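Fatty acid synthase 1, isoform A (Drosophila melanogaster, PDB 6FN6) probably catalyses the de novo synthesis of long-chain saturated fatty acids from acetyl-CoA and malonyl-CoA using NADPH, and is represented here by its dehydratase, enoylreductase and ketoreductase region. Local coordinates at residues M174-M177 / L178-S181; K185-R188 / E189-P193; Q226-S229 / D230-V233; P33-G36 / Y37-L40; K136-L140 / R141-Y145. All blocks are in the same frame, centred on the assembly; numbering follows the deposited sequence.

Interaction 1. Residues M174-M177 / L178-S181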
# COMPACT_ATOMS: atom_id res chain seq x y z
N MET A 174 31.42 0.84 4.27
CA MET A 174 30.08 0.37 3.93
C MET A 174 29.84 0.50 2.43
O MET A 174 29.11 -0.30 1.85
CB MET A 174 29.02 1.14 4.72
CG MET A 174 28.91 0.70 6.18
SD MET A 174 27.39 1.19 7.02
CE MET A 174 27.60 2.96 7.13
N ASP A 175 30.46 1.49 1.80
CA ASP A 175 30.34 1.65 0.35
C ASP A 175 30.95 0.46 -0.39
O ASP A 175 30.37 -0.05 -1.34
CB ASP A 175 31.00 2.94 -0.12
CG ASP A 175 30.79 3.20 -1.60
OD1 ASP A 175 29.64 3.10 -2.07
OD2 ASP A 175 31.78 3.50 -2.30
N THR A 176 32.12 0.02 0.05
CA THR A 176 32.79 -1.12 -0.58
C THR A 176 31.94 -2.38 -0.46
O THR A 176 32.06 -3.29 -1.27
CB THR A 176 34.19 -1.37 0.01
OG1 THR A 176 34.11 -1.51 1.43
CG2 THR A 176 35.13 -0.22 -0.34
N MET A 177 31.11 -2.45 0.58
CA MET A 177 30.16 -3.55 0.71
C MET A 177 29.13 -3.50 -0.42
O MET A 177 28.71 -4.54 -0.93
CB MET A 177 29.45 -3.50 2.07
CG MET A 177 30.37 -3.65 3.26
SD MET A 177 29.49 -3.65 4.85
CE MET A 177 28.49 -5.12 4.68
N LEU A 178 28.72 -2.30 -0.81
CA LEU A 178 27.79 -2.13 -1.92
C LEU A 178 28.48 -2.40 -3.25
O LEU A 178 27.90 -3.00 -4.16
CB LEU A 178 27.18 -0.72 -1.93
CG LEU A 178 26.51 -0.25 -0.64
CD1 LEU A 178 25.79 1.07 -0.89
CD2 LEU A 178 25.55 -1.30 -0.11
N GLN A 179 29.73 -1.96 -3.36
CA GLN A 179 30.54 -2.24 -4.53
C GLN A 179 30.61 -3.75 -4.72
O GLN A 179 30.46 -4.26 -5.83
CB GLN A 179 31.94 -1.66 -4.40
CG GLN A 179 31.99 -0.16 -4.24
CD GLN A 179 33.41 0.35 -4.06
OE1 GLN A 179 34.37 -0.42 -4.17
NE2 GLN A 179 33.55 1.64 -3.79
N PHE A 180 30.85 -4.45 -3.63
CA PHE A 180 31.04 -5.90 -3.67
C PHE A 180 29.79 -6.61 -4.18
O PHE A 180 29.89 -7.59 -4.91
CB PHE A 180 31.41 -6.42 -2.28
CG PHE A 180 31.71 -7.89 -2.26
CD1 PHE A 180 32.95 -8.36 -2.64
CD2 PHE A 180 30.74 -8.79 -1.88
CE1 PHE A 180 33.23 -9.71 -2.63
CE2 PHE A 180 31.01 -10.14 -1.86
CZ PHE A 180 32.25 -10.60 -2.24
N SER A 181 28.63 -6.12 -3.77
CA SER A 181 27.36 -6.70 -4.19
C SER A 181 27.12 -6.46 -5.68
O SER A 181 26.49 -7.28 -6.36
CB SER A 181 26.21 -6.12 -3.38
OG SER A 181 24.97 -6.72 -3.71
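Asp-175 and Gln-179 sit one turn apart on helix 170-183, and their side chains meet at the polar ends. The amide NE2 of Gln-179 lies 3.0 Å from OD2 of Asp-175 and is placed to donate to it, with the carboxylate and amide planes perpendicular. OD2 is uncertainly placed in this model, so the bond is doubtful in detail. Gln-179 reaches back because its CG stands beside the backbone N (chi1 -61°) and the rest of the chain runs straight toward the N-terminal end of the helix. On the way CG passes 3.3 Å from the carbonyl O of Asp-175, and OE1 crosses the methyl CG2 of Thr-176 at an angle, 3.9 Å away. That same Asp-175 O also accepts the backbone N of Gln-179, at 2.9 Å. On another side of the helix, CG of Leu-178 rests 3.6 Å from Met-174 O.

In the next shell, the Tyr-135 hydroxyl bonds to Gln-179 OE1 and the carbonyl O of Phe-149 accepts from NE2, so both ends of the amide are fixed and its rotation is set. Asp-175, the predicted proton donor of the dehydratase, has its side chain about 3 Å, nearest atoms, from that of His-24, the predicted proton acceptor. The twice-anchored amide thus presents NE2 beside this carboxylate; any direct influence on it remains tentative.

Interaction 2. Residues K185-R188 / E189-P193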
# COMPACT_ATOMS: atom_id res chain seq x y z
N LYS A 185 26.63 -8.97 -9.91
CA LYS A 185 25.64 -8.73 -10.95
C LYS A 185 26.22 -9.05 -12.32
O LYS A 185 27.33 -8.65 -12.65
CB LYS A 185 25.14 -7.28 -10.90
CG LYS A 185 24.20 -7.00 -9.74
CD LYS A 185 23.74 -5.56 -9.73
CE LYS A 185 22.57 -5.35 -8.78
NZ LYS A 185 21.31 -5.97 -9.29
N ASN A 186 25.45 -9.78 -13.13
CA ASN A 186 25.93 -10.29 -14.40
C ASN A 186 26.04 -9.19 -15.45
O ASN A 186 27.01 -9.13 -16.20
CB ASN A 186 25.01 -11.41 -14.90
CG ASN A 186 25.64 -12.23 -16.01
OD1 ASN A 186 26.56 -11.78 -16.68
ND2 ASN A 186 25.14 -13.45 -16.20
N LEU A 187 25.03 -8.33 -15.51
CA LEU A 187 25.03 -7.24 -16.48
C LEU A 187 26.10 -6.21 -16.11
O LEU A 187 26.13 -5.70 -15.00
CB LEU A 187 23.65 -6.58 -16.53
CG LEU A 187 23.41 -5.53 -17.63
CD1 LEU A 187 23.51 -6.15 -19.02
CD2 LEU A 187 22.07 -4.85 -17.43
N ARG A 188 26.97 -5.91 -17.07
CA ARG A 188 28.10 -5.01 -16.84
C ARG A 188 27.73 -3.57 -17.14
O ARG A 188 28.28 -2.96 -18.05
CB ARG A 188 29.29 -5.43 -17.69
CG ARG A 188 29.67 -6.89 -17.57
CD ARG A 188 30.81 -7.24 -18.52
NE ARG A 188 32.08 -6.65 -18.10
CZ ARG A 188 33.17 -6.60 -18.86
NH1 ARG A 188 33.14 -7.09 -20.09
NH2 ARG A 188 34.28 -6.05 -18.40
N GLU A 189 26.79 -3.03 -16.38
CA GLU A 189 26.34 -1.66 -16.56
C GLU A 189 26.36 -0.91 -15.23
O GLU A 189 26.65 -1.50 -14.19
CB GLU A 189 24.93 -1.64 -17.16
CG GLU A 189 24.84 -2.14 -18.59
CD GLU A 189 25.64 -1.31 -19.56
OE1 GLU A 189 26.02 -1.84 -20.63
OE2 GLU A 189 25.89 -0.12 -19.27
N LEU A 190 26.07 0.38 -15.28
CA LEU A 190 26.13 1.21 -14.08
C LEU A 190 24.87 1.05 -13.24
O LEU A 190 23.76 1.35 -13.69
CB LEU A 190 26.34 2.68 -14.46
CG LEU A 190 26.51 3.67 -13.29
CD1 LEU A 190 27.74 3.33 -12.47
CD2 LEU A 190 26.58 5.10 -13.81
N TYR A 191 25.05 0.57 -12.01
CA TYR A 191 23.96 0.43 -11.04
C TYR A 191 24.17 1.36 -9.86
O TYR A 191 25.29 1.48 -9.35
CB TYR A 191 23.86 -1.00 -10.53
CG TYR A 191 23.18 -1.98 -11.46
CD1 TYR A 191 21.80 -2.05 -11.53
CD2 TYR A 191 23.92 -2.85 -12.25
CE1 TYR A 191 21.17 -2.95 -12.37
CE2 TYR A 191 23.30 -3.76 -13.09
CZ TYR A 191 21.93 -3.80 -13.15
OH TYR A 191 21.30 -4.70 -13.98
N LEU A 192 23.10 2.00 -9.40
CA LEU A 192 23.14 2.83 -8.20
C LEU A 192 22.10 2.34 -7.20
O LEU A 192 21.00 1.94 -7.59
CB LEU A 192 22.91 4.30 -8.54
CG LEU A 192 24.01 5.01 -9.32
CD1 LEU A 192 23.55 6.39 -9.76
CD2 LEU A 192 25.27 5.13 -8.47
N PRO A 193 22.44 2.35 -5.90
CA PRO A 193 21.49 1.87 -4.89
C PRO A 193 20.15 2.58 -4.92
O PRO A 193 20.11 3.80 -5.08
CB PRO A 193 22.21 2.16 -3.56
CG PRO A 193 23.65 2.19 -3.91
CD PRO A 193 23.72 2.77 -5.29
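Lys-185 lays its aliphatic chain over one face of the Tyr-191 ring. CD does the touching, 3.9 Å from the ring centroid of Tyr-191, in a CH-pi contact. The chain runs extended as far as CE and then bends (chi4 -71°), which keeps the ammonium above the same face: NZ of Lys-185 stands 4.5 Å from the centroid of Tyr-191, 16° off the ring normal, a cation-pi contact. Leu-187 comes to the ring from another direction. Its methyl CD2 lies 3.5 Å from Tyr-191 OH, its carbonyl O approaches the ring edge in plane, and its CG packs on CG of Glu-189 at 3.8 Å. Arg-188 is the centre of an inverse gamma turn, closed by a weak bond from Glu-189 N to Leu-187 O (3.1 Å). This turn swings the chain round into strand 191-201, and the Arg-188 guanidinium makes a salt bridge with Glu-137 and a hydrogen bond with the Tyr-964 hydroxyl.

Tyr-191 also packs on Ala-246 and Leu-248 of strand 239-248. The ring's pi cloud probably gives the positive charge of Lys-185 some stabilisation near the protein surface.

Interaction 3. Residues Q226-S229 / D230-V233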
# COMPACT_ATOMS: atom_id res chain seq x y z
N GLN A 226 30.78 -11.14 2.83
CA GLN A 226 30.01 -12.28 2.33
C GLN A 226 28.78 -11.82 1.55
O GLN A 226 28.15 -10.83 1.90
CB GLN A 226 29.59 -13.19 3.48
CG GLN A 226 30.74 -13.65 4.36
CD GLN A 226 31.66 -14.63 3.66
OE1 GLN A 226 31.25 -15.33 2.73
NE2 GLN A 226 32.91 -14.69 4.09
N TRP A 227 28.46 -12.56 0.50
CA TRP A 227 27.25 -12.31 -0.27
C TRP A 227 26.43 -13.58 -0.41
O TRP A 227 26.82 -14.51 -1.12
CB TRP A 227 27.59 -11.75 -1.65
CG TRP A 227 26.46 -11.84 -2.65
CD1 TRP A 227 26.47 -12.50 -3.84
CD2 TRP A 227 25.16 -11.26 -2.52
NE1 TRP A 227 25.26 -12.36 -4.47
CE2 TRP A 227 24.43 -11.60 -3.68
CE3 TRP A 227 24.53 -10.48 -1.54
CZ2 TRP A 227 23.11 -11.20 -3.89
CZ3 TRP A 227 23.22 -10.08 -1.75
CH2 TRP A 227 22.53 -10.44 -2.91
N TYR A 228 25.30 -13.62 0.29
CA TYR A 228 24.38 -14.76 0.24
C TYR A 228 23.22 -14.44 -0.70
O TYR A 228 22.31 -13.69 -0.35
CB TYR A 228 23.86 -15.09 1.63
CG TYR A 228 24.94 -15.23 2.67
CD1 TYR A 228 25.41 -14.13 3.38
CD2 TYR A 228 25.50 -16.47 2.96
CE1 TYR A 228 26.40 -14.25 4.33
CE2 TYR A 228 26.50 -16.60 3.91
CZ TYR A 228 26.94 -15.49 4.59
OH TYR A 228 27.93 -15.62 5.54
N SER A 229 23.26 -15.02 -1.90
CA SER A 229 22.31 -14.69 -2.96
C SER A 229 20.88 -15.17 -2.67
O SER A 229 19.91 -14.54 -3.10
CB SER A 229 22.79 -15.26 -4.29
OG SER A 229 22.95 -16.67 -4.21
N ASP A 230 20.75 -16.28 -1.95
CA ASP A 230 19.43 -16.83 -1.65
C ASP A 230 18.63 -15.91 -0.74
O ASP A 230 17.46 -15.63 -1.01
CB ASP A 230 19.56 -18.22 -1.01
CG ASP A 230 20.07 -19.26 -1.97
OD1 ASP A 230 20.56 -18.88 -3.05
OD2 ASP A 230 19.97 -20.47 -1.64
N ILE A 231 19.25 -15.45 0.34
CA ILE A 231 18.57 -14.62 1.33
C ILE A 231 18.79 -13.13 1.05
O ILE A 231 18.17 -12.28 1.69
CB ILE A 231 19.03 -14.98 2.76
CG1 ILE A 231 20.53 -14.77 2.92
CG2 ILE A 231 18.66 -16.43 3.07
CD1 ILE A 231 21.02 -14.89 4.35
N ASN A 232 19.68 -12.82 0.11
CA ASN A 232 19.98 -11.44 -0.26
C ASN A 232 20.55 -10.66 0.92
O ASN A 232 19.93 -9.72 1.41
CB ASN A 232 18.72 -10.74 -0.78
CG ASN A 232 19.02 -9.41 -1.44
OD1 ASN A 232 20.07 -8.80 -1.20
ND2 ASN A 232 18.10 -8.95 -2.29
N VAL A 233 21.75 -11.03 1.35
CA VAL A 233 22.41 -10.37 2.47
C VAL A 233 23.89 -10.13 2.17
O VAL A 233 24.58 -11.00 1.65
CB VAL A 233 22.24 -11.18 3.77
CG1 VAL A 233 22.99 -10.52 4.93
CG2 VAL A 233 20.78 -11.34 4.11
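This is a beta hairpin turn joining strands 223-228 and 233-236 of the C-terminal hotdog half, away from the predicted catalytic residues. Tyr-228 and Val-233 form its closing antiparallel hydrogen-bonded pair: Tyr-228 N gives to Val-233 O at 3.0 Å, and Val-233 N returns to Tyr-228 O at 3.2 Å. Tyr-228 O is also approached by Asn-232 N at 2.8 Å, a weak bond because its angle is poor.

Trp-227 and Tyr-228 point to opposite faces. With CG anti to the backbone N (chi1 163°), the Trp-227 indole runs forward along the chain toward the turn, Ser-229 CA over one face, and CZ3 and CH2 at its rim each lie 3.4 Å from OD1 of Asn-232. The amide of Asn-232 meets that edge nearly at right angles, its plane 85° from the ring's. On the other face, CB of Tyr-228 packs against CG1 of Ile-231 at 3.6 Å, while Glu-118 takes the tyrosine hydroxyl through its carbonyl O. Arg-774 of the second subunit packs on Asp-230 and Ile-231 at the outer end of the loop.

With Asn-232 at positive phi (62°), and both it and Val-233 set against Tyr-228, the hairpin carries a G1 beta bulge.

Interaction 4. Residues P33-G36 / Y37-L40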
# COMPACT_ATOMS: atom_id res chain seq x y z
N PRO A 33 27.82 9.45 -1.41
CA PRO A 33 27.47 8.03 -1.35
C PRO A 33 26.21 7.75 -0.53
O PRO A 33 25.95 8.43 0.46
CB PRO A 33 28.69 7.40 -0.70
CG PRO A 33 29.28 8.48 0.13
CD PRO A 33 29.04 9.74 -0.64
N ALA A 34 25.46 6.74 -0.96
CA ALA A 34 24.29 6.29 -0.22
C ALA A 34 24.69 6.00 1.22
O ALA A 34 23.96 6.33 2.16
CB ALA A 34 23.72 5.05 -0.88
N THR A 35 25.86 5.40 1.39
CA THR A 35 26.38 5.06 2.71
C THR A 35 26.78 6.31 3.48
O THR A 35 26.88 6.29 4.71
CB THR A 35 27.59 4.13 2.60
OG1 THR A 35 28.64 4.81 1.90
CG2 THR A 35 27.22 2.86 1.84
N GLY A 36 27.00 7.40 2.76
CA GLY A 36 27.26 8.68 3.38
C GLY A 36 26.04 9.13 4.16
O GLY A 36 26.14 9.56 5.31
N TYR A 37 24.88 9.03 3.52
CA TYR A 37 23.61 9.38 4.15
C TYR A 37 23.36 8.55 5.40
O TYR A 37 23.00 9.08 6.45
CB TYR A 37 22.46 9.17 3.18
CG TYR A 37 22.40 10.17 2.06
CD1 TYR A 37 22.10 11.50 2.30
CD2 TYR A 37 22.64 9.77 0.76
CE1 TYR A 37 22.04 12.41 1.27
CE2 TYR A 37 22.58 10.67 -0.28
CZ TYR A 37 22.28 11.98 -0.03
OH TYR A 37 22.22 12.86 -1.08
N MET A 38 23.57 7.25 5.27
CA MET A 38 23.34 6.32 6.37
C MET A 38 24.19 6.72 7.57
O MET A 38 23.72 6.71 8.70
CB MET A 38 23.65 4.89 5.93
CG MET A 38 22.83 4.42 4.75
SD MET A 38 23.37 2.84 4.07
CE MET A 38 23.31 1.79 5.52
N THR A 39 25.44 7.10 7.30
CA THR A 39 26.35 7.53 8.36
C THR A 39 25.84 8.81 9.02
O THR A 39 25.87 8.92 10.24
CB THR A 39 27.77 7.75 7.81
OG1 THR A 39 28.27 6.52 7.27
CG2 THR A 39 28.71 8.24 8.91
N LEU A 40 25.40 9.77 8.21
CA LEU A 40 24.86 11.02 8.74
C LEU A 40 23.65 10.76 9.63
O LEU A 40 23.53 11.33 10.71
CB LEU A 40 24.48 11.96 7.60
CG LEU A 40 25.60 12.54 6.73
CD1 LEU A 40 25.04 13.54 5.74
CD2 LEU A 40 26.70 13.18 7.58
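The first two turns of helix 34-48 follow Pro-33, at the N-cap position, with backbone bonds from Met-38, Thr-39 and Leu-40 back to Ala-34, Thr-35 and Gly-36 and a weak one from Tyr-37 to Pro-33. Thr-35 and Thr-39 make the polar contact among the side chains. OG1 of Thr-39 gives a second bond to Thr-35 O at 2.9 Å, beside the 3.1 Å bond from Thr-39 N to the same atom, and the two donors come from opposite faces of the carbonyl plane. Thr-39 manages this with OG1 beside its backbone N (chi1 -61°), which turns the hydroxyl back down the helix. Thr-35's own hydroxyl goes elsewhere, to the carbonyl O of Ile-171.

The larger side chains also lie back against the previous turn. CG of Met-38 passes 3.4 Å from Ala-34 O, with SD 4.0 Å from Thr-35 CA; CG of Leu-40 sits 3.3 Å from Gly-36 O. CB of Tyr-37 lies 3.4 Å from Ala-34 O, which stands at the edge of the tyrosine ring.

Further out, Met-38 packs on Met-60, Leu-63 and Phe-65 of strand 58-65, and Leu-40 on Phe-79 and Ile-81 of strand 76-83. The Tyr-37 ring sits edge-to-face with Phe-32. Thr-35 lies against Asp-175 and Thr-39 against Ile-171, while Pro-33 comes close to His-24, so this end of the helix borders both predicted catalytic residues.

Interaction 5. Residues K136-L140 / R141-Y145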
# COMPACT_ATOMS: atom_id res chain seq x y z
N LYS A 136 39.27 -2.56 -12.25
CA LYS A 136 39.30 -2.52 -13.71
C LYS A 136 37.91 -2.88 -14.23
O LYS A 136 37.37 -2.22 -15.11
CB LYS A 136 40.36 -3.46 -14.28
CG LYS A 136 40.19 -3.71 -15.77
CD LYS A 136 41.40 -4.39 -16.38
CE LYS A 136 41.27 -4.42 -17.90
NZ LYS A 136 42.30 -5.26 -18.55
N GLU A 137 37.34 -3.94 -13.66
CA GLU A 137 35.99 -4.38 -14.01
C GLU A 137 34.99 -3.25 -13.80
O GLU A 137 34.19 -2.94 -14.68
CB GLU A 137 35.61 -5.61 -13.17
CG GLU A 137 34.12 -5.98 -13.20
CD GLU A 137 33.64 -6.37 -14.58
OE1 GLU A 137 34.50 -6.65 -15.45
OE2 GLU A 137 32.41 -6.41 -14.80
N LEU A 138 35.04 -2.64 -12.62
CA LEU A 138 34.10 -1.59 -12.25
C LEU A 138 34.25 -0.35 -13.14
O LEU A 138 33.25 0.26 -13.52
CB LEU A 138 34.29 -1.20 -10.79
CG LEU A 138 34.00 -2.29 -9.76
CD1 LEU A 138 34.35 -1.82 -8.36
CD2 LEU A 138 32.54 -2.72 -9.81
N ARG A 139 35.49 0.01 -13.46
CA ARG A 139 35.75 1.15 -14.34
C ARG A 139 34.98 1.04 -15.65
O ARG A 139 34.39 2.01 -16.12
CB ARG A 139 37.25 1.27 -14.65
CG ARG A 139 38.02 2.16 -13.67
CD ARG A 139 39.34 2.64 -14.27
NE ARG A 139 40.19 1.53 -14.71
CZ ARG A 139 41.04 0.87 -13.92
NH1 ARG A 139 41.16 1.19 -12.64
NH2 ARG A 139 41.77 -0.12 -14.42
N LEU A 140 34.98 -0.15 -16.23
CA LEU A 140 34.30 -0.38 -17.50
C LEU A 140 32.80 -0.16 -17.37
O LEU A 140 32.12 0.14 -18.35
CB LEU A 140 34.57 -1.79 -18.02
CG LEU A 140 35.75 -1.92 -18.98
CD1 LEU A 140 37.06 -1.49 -18.32
CD2 LEU A 140 35.84 -3.35 -19.47
N ARG A 141 32.28 -0.33 -16.15
CA ARG A 141 30.85 -0.17 -15.92
C ARG A 141 30.45 1.29 -15.67
O ARG A 141 29.28 1.63 -15.78
CB ARG A 141 30.42 -1.02 -14.73
CG ARG A 141 30.70 -2.50 -14.91
CD ARG A 141 29.85 -3.32 -13.95
NE ARG A 141 30.36 -4.67 -13.74
CZ ARG A 141 29.71 -5.61 -13.06
NH1 ARG A 141 28.52 -5.36 -12.54
NH2 ARG A 141 30.26 -6.81 -12.91
N GLY A 142 31.43 2.13 -15.35
CA GLY A 142 31.16 3.54 -15.10
C GLY A 142 31.64 4.04 -13.74
O GLY A 142 31.73 5.25 -13.53
N TYR A 143 31.93 3.12 -12.83
CA TYR A 143 32.41 3.49 -11.50
C TYR A 143 33.87 3.93 -11.56
O TYR A 143 34.75 3.16 -11.94
CB TYR A 143 32.28 2.32 -10.53
CG TYR A 143 30.90 1.71 -10.45
CD1 TYR A 143 29.95 2.22 -9.57
CD2 TYR A 143 30.56 0.62 -11.23
CE1 TYR A 143 28.69 1.65 -9.49
CE2 TYR A 143 29.31 0.05 -11.16
CZ TYR A 143 28.37 0.57 -10.29
OH TYR A 143 27.12 0.00 -10.22
N ASP A 144 34.12 5.18 -11.16
CA ASP A 144 35.48 5.72 -11.16
C ASP A 144 35.97 5.92 -9.73
O ASP A 144 36.34 7.03 -9.35
CB ASP A 144 35.51 7.04 -11.92
CG ASP A 144 34.90 6.92 -13.30
OD1 ASP A 144 35.57 6.36 -14.20
OD2 ASP A 144 33.76 7.38 -13.49
N TYR A 145 36.01 4.84 -8.96
CA TYR A 145 36.39 4.93 -7.55
C TYR A 145 37.85 5.31 -7.40
O TYR A 145 38.70 4.94 -8.22
CB TYR A 145 36.11 3.61 -6.84
CG TYR A 145 34.65 3.25 -6.71
CD1 TYR A 145 33.76 4.09 -6.03
CD2 TYR A 145 34.14 2.08 -7.26
CE1 TYR A 145 32.42 3.77 -5.92
CE2 TYR A 145 32.80 1.75 -7.15
CZ TYR A 145 31.95 2.60 -6.47
OH TYR A 145 30.62 2.27 -6.36
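Arg-141, one turn on from Glu-137 in the last turn before Gly-142, grips it side-on: NE and NH2 of Arg-141 both donate to the single oxygen OE2 of Glu-137, each at 2.9 Å. The guanidinium keeps OE2 close to its own plane, while the carboxylate stands almost perpendicular to it and is met on its anti side. Arg-141 is extended from CG to NE, and Glu-137 is bent at chi2 (63°), curling its carboxylate round to the arginine. OE2 also takes a salt bridge from Arg-971, and OE1 one from Arg-188, so Glu-137 is the shared anion of three arginines, which probably lowers its pKa.

Leu-138 is the second centre, through both its carbonyl and its side chain. Its O accepts Arg-141 N at 2.9 Å and Tyr-143 N at 3.2 Å, from opposite faces of the carbonyl plane. Gly-142, at a positive phi of 124°, makes the Schellman motif: Tyr-143 N reaches back to Leu-138 O and Gly-142 N to Arg-139 O (3.1 Å). The Leu-138 side chain fills the angle between helix and departing strand: CB meets Tyr-143 CB, and Leu-138 CD1 comes to the edge of the Tyr-145 ring, 4.1 Å from Tyr-145 CD2. Tyr-143 turns its hydroxyl to the carbonyl O of Tyr-191.

The weakly bonded strand 143-145 runs at 133° to the helix and pairs with strand 24-26 through backbone bonds between Asp-144 and Thr-25. Tyr-143 and Tyr-145 pack on helix 170-183, while Glu-137 and Leu-140 face Tyr-964 on helix 963-974.

In the fold
From the N terminus the order is interaction 4, 5, 1, 2 and 3, strictly in series: each is a local turn or helix contact, and none nests in or crosses another. Interaction 4 opens the central helix of the N-terminal hotdog half and packs through Thr-35 and Thr-39 on interaction 1, in the helix of the C-terminal half. Interaction 5 turns helix 131-141 into strand 143-145, placing Tyr-145 beside Asp-175 and Gln-179. Interaction 2 carries the chain from helix 170-183 into strand 191-201, tied to interaction 5 by Arg-188 with Glu-137. Interaction 3 closes a hairpin whose Trp-227 rests on Phe-180 of helix 170-183.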